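Local coordinates for SusD-like carbohydrate binding protein (Bacteroides vulgatus, PDB 3LEW) that probably binds carbohydrate at the outer membrane as a nutrient-capturing protein of the SusD family, at residues V59-F73 against G449-F461. Sequence-based numbering, arbitrary orientation. Where two conformers were deposited one is given.
Sequences VVLNSKYGFRTHNEF and GHRFFNFPDKSAF
Val60 in strand 59-61 lies beside His450, and the irregular chain 449-461 then runs on past the short helix 68-71 until Phe455 meets Phe73, whose positive phi closes that helix in a Schellman motif. The ring of Phe452 is clamped between two side chains: Glu72 CG sits over one face, 3.3 Å from the Phe452 ring centroid in a CH-pi contact, Arg451 CB covers the opposite face, and Asn71 OD1 approaches the edge. The Glu72 carboxylate is turned 81° to that ring. With Phe452 replaced by an alanine, Glu72 CG would probably lose its aromatic platform and a gap would open between Glu72 and Arg451. Bent at chi3 (67°), Arg451 directs NH1 to Leu61 O, 2.8 Å away; the oxygen lies in the guanidinium plane, though the donor stands above the carbonyl plane. Asn71 fastens helix to strand, its OD1 accepting from Leu61 N and its ND2 donating to Val59 O and Ala54 O. One water joins Asn71 OD1, His450 ND1 and Arg451 N, while His450 NE2 bonds Ser57 O. Farther along, Phe455 points its edge at the face of Phe73, centroids 5.2 Å apart, in a T-shaped pair that Phe461 extends into an aromatic cluster. This is structural packing that pins the loop after strand 440-448, in the SusD family region, against the N-terminal starch-binding-associated region.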
loop_
_atom_site.group_PDB
_atom_site.type_symbol
_atom_site.label_atom_id
_atom_site.label_comp_id
_atom_site.label_asym_id
_atom_site.label_seq_id
_atom_site.Cartn_x
_atom_site.Cartn_y
_atom_site.Cartn_z
ATOM N N VAL A 59 -12.239 -4.657 -5.369
ATOM C CA VAL A 59 -12.916 -4.189 -4.149
ATOM C C VAL A 59 -14.180 -3.448 -4.544
ATOM O O VAL A 59 -14.147 -2.625 -5.460
ATOM C CB VAL A 59 -11.964 -3.270 -3.319
ATOM C CG1 VAL A 59 -12.685 -2.569 -2.140
ATOM C CG2 VAL A 59 -10.738 -4.088 -2.827
ATOM N N VAL A 60 -15.285 -3.793 -3.879
ATOM C CA VAL A 60 -16.574 -3.131 -3.956
ATOM C C VAL A 60 -16.845 -2.417 -2.625
ATOM O O VAL A 60 -16.879 -3.102 -1.579
ATOM C CB VAL A 60 -17.703 -4.204 -4.140
ATOM C CG1 VAL A 60 -19.076 -3.566 -4.235
ATOM C CG2 VAL A 60 -17.432 -5.126 -5.363
ATOM N N LEU A 61 -17.098 -1.121 -2.660
ATOM C CA LEU A 61 -17.455 -0.357 -1.477
ATOM C C LEU A 61 -18.978 -0.365 -1.274
ATOM O O LEU A 61 -19.765 -0.208 -2.227
ATOM C CB LEU A 61 -16.915 1.070 -1.559
ATOM C CG LEU A 61 -15.545 1.339 -0.950
ATOM C CD1 LEU A 61 -15.529 1.290 0.582
ATOM C CD2 LEU A 61 -14.429 0.381 -1.537
ATOM N N ASN A 62 -19.395 -0.537 -0.021
ATOM C CA ASN A 62 -20.779 -0.261 0.321
ATOM C C ASN A 62 -21.000 1.255 0.441
ATOM O O ASN A 62 -20.149 2.077 0.060
ATOM C CB ASN A 62 -21.280 -1.137 1.530
ATOM C CG ASN A 62 -20.698 -0.715 2.859
ATOM O OD1 ASN A 62 -20.156 0.390 2.966
ATOM N ND2 ASN A 62 -20.807 -1.580 3.884
ATOM N N SER A 63 -22.154 1.621 0.959
ATOM C CA SER A 63 -22.672 2.973 1.056
ATOM C C SER A 63 -22.280 3.688 2.345
ATOM O O SER A 63 -22.756 4.803 2.599
ATOM C CB SER A 63 -24.211 2.894 1.063
ATOM O OG SER A 63 -24.718 2.375 2.293
ATOM N N LYS A 64 -21.532 3.015 3.210
ATOM C CA LYS A 64 -21.242 3.595 4.498
ATOM C C LYS A 64 -20.195 4.701 4.374
ATOM O O LYS A 64 -19.558 4.927 3.338
ATOM C CB LYS A 64 -20.791 2.544 5.487
ATOM C CG LYS A 64 -21.781 1.453 5.762
ATOM C CD LYS A 64 -22.955 1.947 6.561
ATOM C CE LYS A 64 -23.915 0.816 6.766
ATOM N NZ LYS A 64 -25.149 1.228 7.448
ATOM N N TYR A 65 -20.057 5.425 5.485
ATOM C CA TYR A 65 -19.008 6.424 5.638
ATOM C C TYR A 65 -17.638 5.883 5.255
ATOM O O TYR A 65 -17.289 4.723 5.531
ATOM C CB TYR A 65 -18.981 6.867 7.089
ATOM C CG TYR A 65 -17.968 7.917 7.432
ATOM C CD1 TYR A 65 -18.231 9.244 7.170
ATOM C CD2 TYR A 65 -16.791 7.592 8.072
ATOM C CE1 TYR A 65 -17.304 10.250 7.526
ATOM C CE2 TYR A 65 -15.886 8.586 8.424
ATOM C CZ TYR A 65 -16.162 9.892 8.172
ATOM O OH TYR A 65 -15.245 10.879 8.529
ATOM N N GLY A 66 -16.857 6.775 4.628
ATOM C CA GLY A 66 -15.471 6.468 4.319
ATOM C C GLY A 66 -15.051 6.548 2.876
ATOM O O GLY A 66 -14.659 7.656 2.400
ATOM N N PHE A 67 -15.035 5.400 2.188
ATOM C CA PHE A 67 -14.339 5.284 0.905
ATOM C C PHE A 67 -15.190 5.048 -0.322
ATOM O O PHE A 67 -14.650 4.713 -1.393
ATOM C CB PHE A 67 -13.279 4.199 1.041
ATOM C CG PHE A 67 -12.123 4.632 1.916
ATOM C CD1 PHE A 67 -12.161 4.442 3.309
ATOM C CD2 PHE A 67 -11.001 5.200 1.346
ATOM C CE1 PHE A 67 -11.068 4.859 4.126
ATOM C CE2 PHE A 67 -9.931 5.566 2.152
ATOM C CZ PHE A 67 -9.972 5.393 3.533
ATOM N N ARG A 68 -16.489 5.305 -0.213
ATOM C CA ARG A 68 -17.381 5.090 -1.384
ATOM C C ARG A 68 -16.945 5.968 -2.580
ATOM O O ARG A 68 -16.915 5.479 -3.686
ATOM C CB ARG A 68 -18.855 5.336 -1.067
ATOM C CG ARG A 68 -19.795 5.081 -2.320
ATOM C CD ARG A 68 -21.203 5.704 -2.162
ATOM N NE ARG A 68 -21.101 7.158 -1.925
ATOM C CZ ARG A 68 -21.214 8.113 -2.848
ATOM N NH1 ARG A 68 -21.473 7.811 -4.120
ATOM N NH2 ARG A 68 -21.097 9.390 -2.494
ATOM N N THR A 69 -16.607 7.241 -2.351
ATOM C CA THR A 69 -16.237 8.125 -3.439
ATOM C C THR A 69 -14.905 7.687 -4.096
ATOM O O THR A 69 -14.690 7.967 -5.242
ATOM C CB THR A 69 -16.187 9.591 -3.043
ATOM O OG1 THR A 69 -15.211 9.784 -2.001
ATOM C CG2 THR A 69 -17.601 10.121 -2.565
ATOM N N HIS A 70 -14.033 7.029 -3.352
ATOM C CA HIS A 70 -12.790 6.463 -3.876
ATOM C C HIS A 70 -13.109 5.332 -4.825
ATOM O O HIS A 70 -12.503 5.252 -5.909
ATOM C CB HIS A 70 -11.814 5.988 -2.742
ATOM C CG HIS A 70 -11.581 7.019 -1.683
ATOM N ND1 HIS A 70 -12.602 7.481 -0.886
ATOM C CD2 HIS A 70 -10.461 7.671 -1.273
ATOM C CE1 HIS A 70 -12.126 8.392 -0.044
ATOM N NE2 HIS A 70 -10.824 8.518 -0.246
ATOM N N ASN A 71 -14.064 4.461 -4.452
ATOM C CA ASN A 71 -14.477 3.369 -5.320
ATOM C C ASN A 71 -15.033 3.913 -6.642
ATOM O O ASN A 71 -14.887 3.268 -7.674
ATOM C CB ASN A 71 -15.462 2.469 -4.572
ATOM C CG ASN A 71 -15.603 1.059 -5.150
ATOM O OD1 ASN A 71 -16.735 0.549 -5.219
ATOM N ND2 ASN A 71 -14.482 0.384 -5.462
ATOM N N GLU A 72 -15.649 5.087 -6.600
ATOM C CA GLU A 72 -16.220 5.785 -7.752
ATOM C C GLU A 72 -15.194 6.543 -8.604
ATOM O O GLU A 72 -15.529 7.044 -9.710
ATOM C CB GLU A 72 -17.177 6.867 -7.254
ATOM C CG GLU A 72 -18.372 6.397 -6.521
ATOM C CD GLU A 72 -19.351 7.512 -6.281
ATOM O OE1 GLU A 72 -18.933 8.647 -5.978
ATOM O OE2 GLU A 72 -20.554 7.261 -6.413
ATOM N N PHE A 73 -13.985 6.688 -8.069
ATOM C CA PHE A 73 -12.891 7.492 -8.661
ATOM C C PHE A 73 -13.078 9.002 -8.554
ATOM O O PHE A 73 -12.399 9.778 -9.251
ATOM C CB PHE A 73 -12.565 7.072 -10.111
ATOM C CG PHE A 73 -12.009 5.688 -10.216
ATOM C CD1 PHE A 73 -10.665 5.439 -10.052
ATOM C CD2 PHE A 73 -12.837 4.637 -10.495
ATOM C CE1 PHE A 73 -10.159 4.137 -10.127
ATOM C CE2 PHE A 73 -12.365 3.381 -10.573
ATOM C CZ PHE A 73 -11.019 3.108 -10.388
ATOM N N GLY A 449 -22.501 -7.264 -6.289
ATOM C CA GLY A 449 -21.147 -7.089 -6.818
ATOM C C GLY A 449 -20.750 -5.617 -7.023
ATOM O O GLY A 449 -21.252 -4.715 -6.349
ATOM N N HIS A 450 -19.879 -5.374 -7.986
ATOM C CA HIS A 450 -19.443 -4.010 -8.276
ATOM C C HIS A 450 -20.612 -3.059 -8.532
ATOM O O HIS A 450 -21.675 -3.475 -9.013
ATOM C CB HIS A 450 -18.531 -3.998 -9.503
ATOM C CG HIS A 450 -17.084 -4.252 -9.190
ATOM N ND1 HIS A 450 -16.358 -3.455 -8.325
ATOM C CD2 HIS A 450 -16.222 -5.214 -9.628
ATOM C CE1 HIS A 450 -15.121 -3.903 -8.265
ATOM N NE2 HIS A 450 -15.003 -4.952 -9.053
ATOM N N ARG A 451 -20.379 -1.787 -8.243
ATOM C CA ARG A 451 -21.372 -0.739 -8.418
ATOM C C ARG A 451 -20.971 0.360 -9.401
ATOM O O ARG A 451 -21.841 1.046 -9.945
ATOM C CB ARG A 451 -21.621 -0.086 -7.057
ATOM C CG ARG A 451 -22.213 -1.066 -5.995
ATOM C CD ARG A 451 -22.028 -0.483 -4.583
ATOM N NE ARG A 451 -22.837 0.693 -4.431
ATOM C CZ ARG A 451 -22.620 1.720 -3.620
ATOM N NH1 ARG A 451 -21.575 1.799 -2.803
ATOM N NH2 ARG A 451 -23.493 2.711 -3.653
ATOM N N PHE A 452 -19.677 0.555 -9.573
ATOM C CA PHE A 452 -19.166 1.697 -10.363
ATOM C C PHE A 452 -18.402 1.148 -11.524
ATOM O O PHE A 452 -17.324 0.572 -11.346
ATOM C CB PHE A 452 -18.335 2.596 -9.474
ATOM C CG PHE A 452 -19.094 3.076 -8.264
ATOM C CD1 PHE A 452 -20.163 3.923 -8.401
ATOM C CD2 PHE A 452 -18.715 2.670 -6.979
ATOM C CE1 PHE A 452 -20.886 4.345 -7.286
ATOM C CE2 PHE A 452 -19.396 3.099 -5.879
ATOM C CZ PHE A 452 -20.481 3.928 -6.015
ATOM N N PHE A 453 -18.995 1.248 -12.709
ATOM C CA PHE A 453 -18.471 0.545 -13.898
ATOM C C PHE A 453 -17.727 1.428 -14.935
ATOM O O PHE A 453 -17.300 0.949 -15.995
ATOM C CB PHE A 453 -19.665 -0.116 -14.618
ATOM C CG PHE A 453 -20.372 -1.110 -13.762
ATOM C CD1 PHE A 453 -19.774 -2.314 -13.466
ATOM C CD2 PHE A 453 -21.590 -0.804 -13.190
ATOM C CE1 PHE A 453 -20.401 -3.243 -12.626
ATOM C CE2 PHE A 453 -22.225 -1.749 -12.362
ATOM C CZ PHE A 453 -21.611 -2.952 -12.093
ATOM N N ASN A 454 -17.636 2.708 -14.633
ATOM C CA ASN A 454 -16.960 3.682 -15.494
ATOM C C ASN A 454 -16.523 4.843 -14.643
ATOM O O ASN A 454 -16.794 4.874 -13.439
ATOM C CB ASN A 454 -17.907 4.149 -16.597
ATOM C CG ASN A 454 -19.260 4.499 -16.058
ATOM O OD1 ASN A 454 -20.194 3.693 -16.147
ATOM N ND2 ASN A 454 -19.369 5.655 -15.430
ATOM N N PHE A 455 -15.781 5.782 -15.249
ATOM C CA PHE A 455 -15.298 6.935 -14.540
ATOM C C PHE A 455 -16.427 7.943 -14.334
ATOM O O PHE A 455 -17.465 7.816 -14.984
ATOM C CB PHE A 455 -14.136 7.577 -15.302
ATOM C CG PHE A 455 -12.898 6.780 -15.285
ATOM C CD1 PHE A 455 -12.319 6.376 -14.069
ATOM C CD2 PHE A 455 -12.238 6.465 -16.465
ATOM C CE1 PHE A 455 -11.110 5.661 -14.050
ATOM C CE2 PHE A 455 -11.027 5.763 -16.455
ATOM C CZ PHE A 455 -10.461 5.352 -15.217
ATOM N N PRO A 456 -16.257 8.922 -13.426
ATOM C CA PRO A 456 -17.366 9.833 -13.123
ATOM C C PRO A 456 -17.928 10.598 -14.319
ATOM O O PRO A 456 -19.110 10.924 -14.328
ATOM C CB PRO A 456 -16.733 10.812 -12.129
ATOM C CG PRO A 456 -15.773 10.041 -11.430
ATOM C CD PRO A 456 -15.172 9.095 -12.439
ATOM N N ASP A 457 -17.110 10.870 -15.332
ATOM C CA ASP A 457 -17.609 11.590 -16.516
ATOM C C ASP A 457 -18.113 10.639 -17.632
ATOM O O ASP A 457 -18.222 11.019 -18.822
ATOM C CB ASP A 457 -16.513 12.494 -17.034
ATOM C CG ASP A 457 -15.416 11.742 -17.737
ATOM O OD1 ASP A 457 -15.266 10.519 -17.497
ATOM O OD2 ASP A 457 -14.699 12.394 -18.537
ATOM N N LYS A 458 -18.381 9.399 -17.229
ATOM C CA LYS A 458 -18.889 8.303 -18.073
ATOM C C LYS A 458 -17.854 7.809 -19.084
ATOM O O LYS A 458 -18.178 7.027 -19.968
ATOM C CB LYS A 458 -20.188 8.697 -18.789
ATOM C CG LYS A 458 -21.253 9.237 -17.855
ATOM C CD LYS A 458 -21.596 8.264 -16.741
ATOM C CE LYS A 458 -23.121 8.257 -16.461
ATOM N NZ LYS A 458 -23.728 9.639 -16.505
ATOM N N SER A 459 -16.613 8.269 -18.975
ATOM C CA SER A 459 -15.551 7.640 -19.738
ATOM C C SER A 459 -15.397 6.188 -19.331
ATOM O O SER A 459 -15.446 5.855 -18.137
ATOM C CB SER A 459 -14.247 8.397 -19.547
ATOM O OG SER A 459 -14.417 9.686 -20.122
ATOM N N ALA A 460 -15.185 5.330 -20.324
ATOM C CA ALA A 460 -14.818 3.943 -20.089
ATOM C C ALA A 460 -13.476 3.892 -19.356
ATOM O O ALA A 460 -12.586 4.716 -19.563
ATOM C CB ALA A 460 -14.706 3.172 -21.411
ATOM N N PHE A 461 -13.307 2.878 -18.532
ATOM C CA PHE A 461 -12.038 2.689 -17.850
ATOM C C PHE A 461 -10.973 2.437 -18.908
ATOM O O PHE A 461 -11.226 1.768 -19.901
ATOM C CB PHE A 461 -12.082 1.449 -16.979
ATOM C CG PHE A 461 -12.993 1.552 -15.798
ATOM C CD1 PHE A 461 -13.065 2.706 -15.039
ATOM C CD2 PHE A 461 -13.774 0.443 -15.424
ATOM C CE1 PHE A 461 -13.888 2.785 -13.908
ATOM C CE2 PHE A 461 -14.590 0.530 -14.304
ATOM C CZ PHE A 461 -14.634 1.690 -13.548
HETATM O O HOH W 1 -17.683 -0.986 -7.551
HETATM O O HOH W 2 -17.542 6.561 -11.427
#